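Enoyl-CoA hydratase (Mycobacterium thermoresistibile, PDB 3T3W) probably hydrates the double bond of enoyl-CoA thioesters and assembles from six copies of its chain. Local coordinates at residues R112-P117 / Q234-Q239; K118-A123 / Q227-V232. One frame throughout, in Å; residues are numbered along the deposited sequence.

Interaction 1 of 2, residues R112-P117 / Q234-Q239; sequences RWRNVP and QTLDVQ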
loop_
_atom_site.group_PDB
_atom_site.type_symbol
_atom_site.label_atom_id
_atom_site.label_comp_id
_atom_site.label_asym_id
_atom_site.label_seq_id
_atom_site.Cartn_x
_atom_site.Cartn_y
_atom_site.Cartn_z
ATOM N N ARG F 112 -0.805 2.723 21.326
ATOM C CA ARG F 112 0.343 2.962 22.141
ATOM C C ARG F 112 0.808 1.664 22.805
ATOM O O ARG F 112 2.009 1.354 22.788
ATOM C CB ARG F 112 0.033 4.004 23.224
ATOM C CG ARG F 112 1.222 4.193 24.110
ATOM C CD ARG F 112 1.252 5.543 24.735
ATOM N NE ARG F 112 0.110 5.893 25.547
ATOM C CZ ARG F 112 -0.744 6.881 25.269
ATOM N NH1 ARG F 112 -1.699 7.206 26.133
ATOM N NH2 ARG F 112 -0.663 7.551 24.126
ATOM N N TRP F 113 -0.123 0.867 23.324
ATOM C CA TRP F 113 0.277 -0.414 23.950
ATOM C C TRP F 113 0.884 -1.380 22.931
ATOM O O TRP F 113 1.899 -2.057 23.208
ATOM C CB TRP F 113 -0.914 -1.054 24.618
ATOM C CG TRP F 113 -1.592 -0.142 25.596
ATOM C CD1 TRP F 113 -1.054 0.933 26.306
ATOM C CD2 TRP F 113 -3.000 -0.195 25.969
ATOM N NE1 TRP F 113 -2.037 1.538 27.089
ATOM C CE2 TRP F 113 -3.222 0.880 26.934
ATOM C CE3 TRP F 113 -4.061 -1.009 25.596
ATOM C CZ2 TRP F 113 -4.481 1.128 27.479
ATOM C CZ3 TRP F 113 -5.317 -0.758 26.149
ATOM C CH2 TRP F 113 -5.516 0.290 27.079
ATOM N N ARG F 114 0.262 -1.443 21.759
ATOM C CA ARG F 114 0.746 -2.232 20.650
ATOM C C ARG F 114 2.222 -1.957 20.371
ATOM O O ARG F 114 2.978 -2.896 20.048
ATOM C CB ARG F 114 -0.125 -1.989 19.405
ATOM C CG ARG F 114 0.197 -2.851 18.192
ATOM C CD ARG F 114 1.076 -2.117 17.191
ATOM N NE ARG F 114 1.129 -2.851 15.916
ATOM C CZ ARG F 114 1.808 -2.436 14.845
ATOM N NH1 ARG F 114 2.533 -1.309 14.902
ATOM N NH2 ARG F 114 1.749 -3.170 13.728
ATOM N N ASN F 115 2.612 -0.688 20.458
ATOM C CA ASN F 115 3.949 -0.236 20.079
ATOM C C ASN F 115 4.981 -0.211 21.202
ATOM O O ASN F 115 6.157 0.127 20.966
ATOM C CB ASN F 115 3.846 1.129 19.389
ATOM C CG ASN F 115 3.202 1.017 18.022
ATOM O OD1 ASN F 115 3.598 0.142 17.228
ATOM N ND2 ASN F 115 2.227 1.898 17.722
ATOM N N VAL F 116 4.586 -0.559 22.435
ATOM C CA VAL F 116 5.570 -0.579 23.506
ATOM C C VAL F 116 6.704 -1.540 23.114
ATOM O O VAL F 116 6.423 -2.659 22.700
ATOM C CB VAL F 116 4.927 -0.961 24.872
ATOM C CG1 VAL F 116 5.988 -1.358 25.918
ATOM C CG2 VAL F 116 4.032 0.165 25.368
ATOM N N PRO F 117 7.982 -1.112 23.222
ATOM C CA PRO F 117 9.076 -1.883 22.614
ATOM C C PRO F 117 9.633 -3.003 23.482
ATOM O O PRO F 117 10.850 -3.171 23.562
ATOM C CB PRO F 117 10.116 -0.803 22.334
ATOM C CG PRO F 117 9.930 0.143 23.465
ATOM C CD PRO F 117 8.436 0.232 23.621
ATOM N N GLN F 234 6.392 -3.741 11.978
ATOM C CA GLN F 234 6.673 -2.907 10.818
ATOM C C GLN F 234 6.235 -3.613 9.518
ATOM O O GLN F 234 5.705 -2.965 8.614
ATOM C CB GLN F 234 8.173 -2.508 10.754
ATOM C CG GLN F 234 8.573 -1.808 9.492
ATOM C CD GLN F 234 7.886 -0.445 9.282
ATOM O OE1 GLN F 234 7.126 0.034 10.123
ATOM N NE2 GLN F 234 8.155 0.165 8.134
ATOM N N THR F 235 6.420 -4.933 9.423
ATOM C CA THR F 235 5.855 -5.690 8.315
ATOM C C THR F 235 4.320 -5.451 8.239
ATOM O O THR F 235 3.800 -5.147 7.181
ATOM C CB THR F 235 6.172 -7.197 8.389
ATOM O OG1 THR F 235 7.583 -7.376 8.202
ATOM C CG2 THR F 235 5.433 -7.975 7.287
ATOM N N LEU F 236 3.629 -5.543 9.373
ATOM C CA LEU F 236 2.182 -5.272 9.440
ATOM C C LEU F 236 1.830 -3.846 9.036
ATOM O O LEU F 236 0.894 -3.614 8.245
ATOM C CB LEU F 236 1.637 -5.571 10.838
ATOM C CG LEU F 236 1.594 -7.037 11.256
ATOM C CD1 LEU F 236 1.237 -7.218 12.730
ATOM C CD2 LEU F 236 0.656 -7.856 10.382
ATOM N N ASP F 237 2.630 -2.882 9.473
ATOM C CA ASP F 237 2.355 -1.501 9.057
ATOM C C ASP F 237 2.634 -1.234 7.546
ATOM O O ASP F 237 1.856 -0.506 6.907
ATOM C CB ASP F 237 3.131 -0.543 9.979
ATOM C CG ASP F 237 2.495 -0.447 11.352
ATOM O OD1 ASP F 237 1.231 -0.471 11.428
ATOM O OD2 ASP F 237 3.236 -0.285 12.375
ATOM N N VAL F 238 3.672 -1.862 6.980
ATOM C CA VAL F 238 3.871 -1.858 5.519
ATOM C C VAL F 238 2.691 -2.489 4.783
ATOM O O VAL F 238 2.260 -1.979 3.740
ATOM C CB VAL F 238 5.221 -2.462 5.113
ATOM C CG1 VAL F 238 5.323 -2.614 3.603
ATOM C CG2 VAL F 238 6.352 -1.564 5.693
ATOM N N GLN F 239 2.188 -3.597 5.325
ATOM C CA GLN F 239 0.963 -4.242 4.831
ATOM C C GLN F 239 -0.270 -3.363 4.937
ATOM O O GLN F 239 -1.273 -3.680 4.308
ATOM C CB GLN F 239 0.671 -5.546 5.564
ATOM C CG GLN F 239 1.652 -6.677 5.277
ATOM C CD GLN F 239 1.357 -7.923 6.112
ATOM O OE1 GLN F 239 0.447 -7.934 6.980
ATOM N NE2 GLN F 239 2.067 -9.017 5.811
#

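Interaction 2 of 2, residues K118-A123 / Q227-V232; sequences KPSIAA and QAKRAV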
loop_
_atom_site.group_PDB
_atom_site.type_symbol
_atom_site.label_atom_id
_atom_site.label_comp_id
_atom_site.label_asym_id
_atom_site.label_seq_id
_atom_site.Cartn_x
_atom_site.Cartn_y
_atom_site.Cartn_z
ATOM N N LYS F 118 8.745 -3.732 24.158
ATOM C CA LYS F 118 9.069 -4.908 24.963
ATOM C C LYS F 118 7.990 -5.947 24.651
ATOM O O LYS F 118 6.857 -5.581 24.332
ATOM C CB LYS F 118 8.986 -4.577 26.455
ATOM C CG LYS F 118 9.925 -3.478 26.895
ATOM C CD LYS F 118 9.886 -3.269 28.393
ATOM C CE LYS F 118 10.844 -2.149 28.752
ATOM N NZ LYS F 118 10.908 -1.868 30.222
ATOM N N PRO F 119 8.313 -7.261 24.757
ATOM C CA PRO F 119 7.304 -8.278 24.540
ATOM C C PRO F 119 6.181 -8.201 25.548
ATOM O O PRO F 119 6.448 -7.921 26.720
ATOM C CB PRO F 119 8.069 -9.586 24.711
ATOM C CG PRO F 119 9.468 -9.231 24.297
ATOM C CD PRO F 119 9.651 -7.839 24.874
ATOM N N SER F 120 4.950 -8.437 25.088
ATOM C CA SER F 120 3.780 -8.476 25.959
ATOM C C SER F 120 2.935 -9.694 25.670
ATOM O O SER F 120 2.804 -10.156 24.522
ATOM C CB SER F 120 2.937 -7.222 25.816
ATOM O OG SER F 120 2.501 -7.057 24.450
ATOM N N ILE F 121 2.337 -10.210 26.725
ATOM C CA ILE F 121 1.540 -11.415 26.641
ATOM C C ILE F 121 0.228 -11.189 27.371
ATOM O O ILE F 121 0.240 -10.776 28.537
ATOM C CB ILE F 121 2.263 -12.611 27.325
ATOM C CG1 ILE F 121 3.689 -12.808 26.784
ATOM C CG2 ILE F 121 1.426 -13.878 27.167
ATOM C CD1 ILE F 121 4.584 -13.784 27.585
ATOM N N ALA F 122 -0.904 -11.422 26.708
ATOM C CA ALA F 122 -2.216 -11.425 27.380
ATOM C C ALA F 122 -2.613 -12.844 27.787
ATOM O O ALA F 122 -2.481 -13.774 26.976
ATOM C CB ALA F 122 -3.301 -10.825 26.467
ATOM N N ALA F 123 -3.125 -12.991 29.005
ATOM C CA ALA F 123 -3.717 -14.220 29.537
ATOM C C ALA F 123 -5.221 -14.019 29.599
ATOM O O ALA F 123 -5.703 -13.184 30.384
ATOM C CB ALA F 123 -3.170 -14.506 30.938
ATOM N N GLN F 227 13.767 -5.488 18.497
ATOM C CA GLN F 227 13.835 -5.444 17.039
ATOM C C GLN F 227 13.136 -6.644 16.369
ATOM O O GLN F 227 12.626 -6.475 15.261
ATOM C CB GLN F 227 15.237 -5.212 16.538
ATOM C CG GLN F 227 15.843 -3.825 16.935
ATOM C CD GLN F 227 15.049 -2.607 16.468
ATOM O OE1 GLN F 227 14.019 -2.267 17.029
ATOM N NE2 GLN F 227 15.513 -1.980 15.388
ATOM N N ALA F 228 13.017 -7.786 17.055
ATOM C CA ALA F 228 12.142 -8.880 16.576
ATOM C C ALA F 228 10.701 -8.393 16.548
ATOM O O ALA F 228 9.962 -8.617 15.578
ATOM C CB ALA F 228 12.230 -10.144 17.458
ATOM N N LYS F 229 10.290 -7.734 17.618
ATOM C CA LYS F 229 8.932 -7.167 17.680
ATOM C C LYS F 229 8.743 -6.141 16.554
ATOM O O LYS F 229 7.710 -6.173 15.858
ATOM C CB LYS F 229 8.644 -6.524 19.042
ATOM C CG LYS F 229 7.294 -5.835 19.145
ATOM C CD LYS F 229 7.028 -5.454 20.600
ATOM C CE LYS F 229 5.679 -4.776 20.754
ATOM N NZ LYS F 229 5.114 -4.969 22.128
ATOM N N ARG F 230 9.733 -5.266 16.382
ATOM C CA ARG F 230 9.650 -4.280 15.327
ATOM C C ARG F 230 9.552 -4.920 13.949
ATOM O O ARG F 230 8.820 -4.435 13.078
ATOM C CB ARG F 230 10.842 -3.325 15.353
ATOM C CG ARG F 230 10.579 -2.104 14.452
ATOM C CD ARG F 230 11.689 -1.146 14.484
ATOM N NE ARG F 230 11.515 0.053 13.640
ATOM C CZ ARG F 230 10.730 1.108 13.885
ATOM N NH1 ARG F 230 9.865 1.137 14.870
ATOM N NH2 ARG F 230 10.787 2.147 13.083
ATOM N N ALA F 231 10.391 -5.924 13.689
ATOM C CA ALA F 231 10.352 -6.624 12.411
ATOM C C ALA F 231 8.927 -7.030 12.033
ATOM O O ALA F 231 8.446 -6.803 10.906
ATOM C CB ALA F 231 11.294 -7.858 12.445
ATOM N N VAL F 232 8.221 -7.661 12.978
ATOM C CA VAL F 232 6.860 -8.114 12.671
ATOM C C VAL F 232 5.872 -6.942 12.560
ATOM O O VAL F 232 5.076 -6.867 11.639
ATOM C CB VAL F 232 6.417 -9.150 13.715
ATOM C CG1 VAL F 232 4.930 -9.536 13.572
ATOM C CG2 VAL F 232 7.330 -10.403 13.625
HETATM O O HOH W 1 2.351 -4.732 22.962
#

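Interaction 1 of 2, residues R112-P117 / Q234-Q239
Arg114 and Asp237 reach for each other from opposite directions and close a salt bridge between helix 95-115 and helix 222-239. NH1 of Arg114 donates to OD2 of Asp237 at 2.8 Å, meeting the oxygen on its syn side but 28° out of the carboxylate plane. With guanidinium and carboxylate turned 54° apart, the pair is held by one bond rather than a two-pronged fork, and NH2 of Arg114 stays 3.6 Å from OD1 of Asp237. CB of Leu236 lies at the guanidinium edge, 3.8 Å from NH2 of Arg114.

A second acceptor steadies the same nitrogen: NH1 of Arg114 also donates to OD1 of the adjacent Asn115 at 2.9 Å. NH2 is engaged by the carbonyl of Asn233, just before 234-239, which together with the two NH1 bonds should fix the rotation of the buried guanidinium. A bend at chi2 (-98°), with the chain extended beyond it, carries the guanidinium across to helix 222-239. Phe241 of helix 241-263 packs on both Arg114 and Leu236, and Tyr242 of a neighbouring subunit packs on Asp237. The arrangement is a buried interhelical salt bridge within the crotonase fold, beside a subunit interface of the hexamer.

Interaction 2 of 2, residues K118-A123 / Q227-V232
Lys229 stretches from helix 222-239 to the carbonyl of Lys118, just ahead of strand 120-124 in the central sheet of the crotonase fold. Its CG stands anti to the backbone N (chi1 176°), and the chain continues extended, so that the ammonium group is carried away from its own helix to the entrance of the strand. NZ of Lys229 donates to O of Lys118 at 2.9 Å, with a C=O...N angle of 145° and the nitrogen tilted well out of the carbonyl plane. CD of Lys229 also packs against the same oxygen, 3.7 Å from O of Lys118.

The side chain of Lys118 takes a different course: its CB points away from the helix, and its NZ bonds the carbonyls of Ala59 and Val65. Around the buried Lys229 ammonium, the carbonyl of Val116 adds another hydrogen bond and Asp140 OD2 a salt bridge, which probably favours the charged form of the lysine. Asp140 OD2 also accepts from the backbone N of Ser120, tying the lysine's counter-ion to the first residue of the strand. The Ser120 side chain stays 4.1 Å from the ammonium, measured from OG of Ser120 to NZ of Lys229, and one water bridges them: it accepts from OG of Ser120 at 2.8 Å and from NZ of Lys229 at 2.9 Å.

Overall arrangement
From the N terminus, the chain runs down helix 95-115, turns through Val116 and Pro117, and enters strand 120-124 of the six-stranded sheet. It returns to this region about a hundred residues later, in helix 222-239. There interaction 2 closes the inner loop, from 118-123 to 227-232, and interaction 1 the outer one, from 112-117 to 234-239, so the two are nested. Their centres lie about 9 Å apart, and they meet where CE of Lys229 packs 3.4 Å from O of Arg114. Together they join points about two turns apart on one helix to a helix end and the following strand, and both also touch the second subunit.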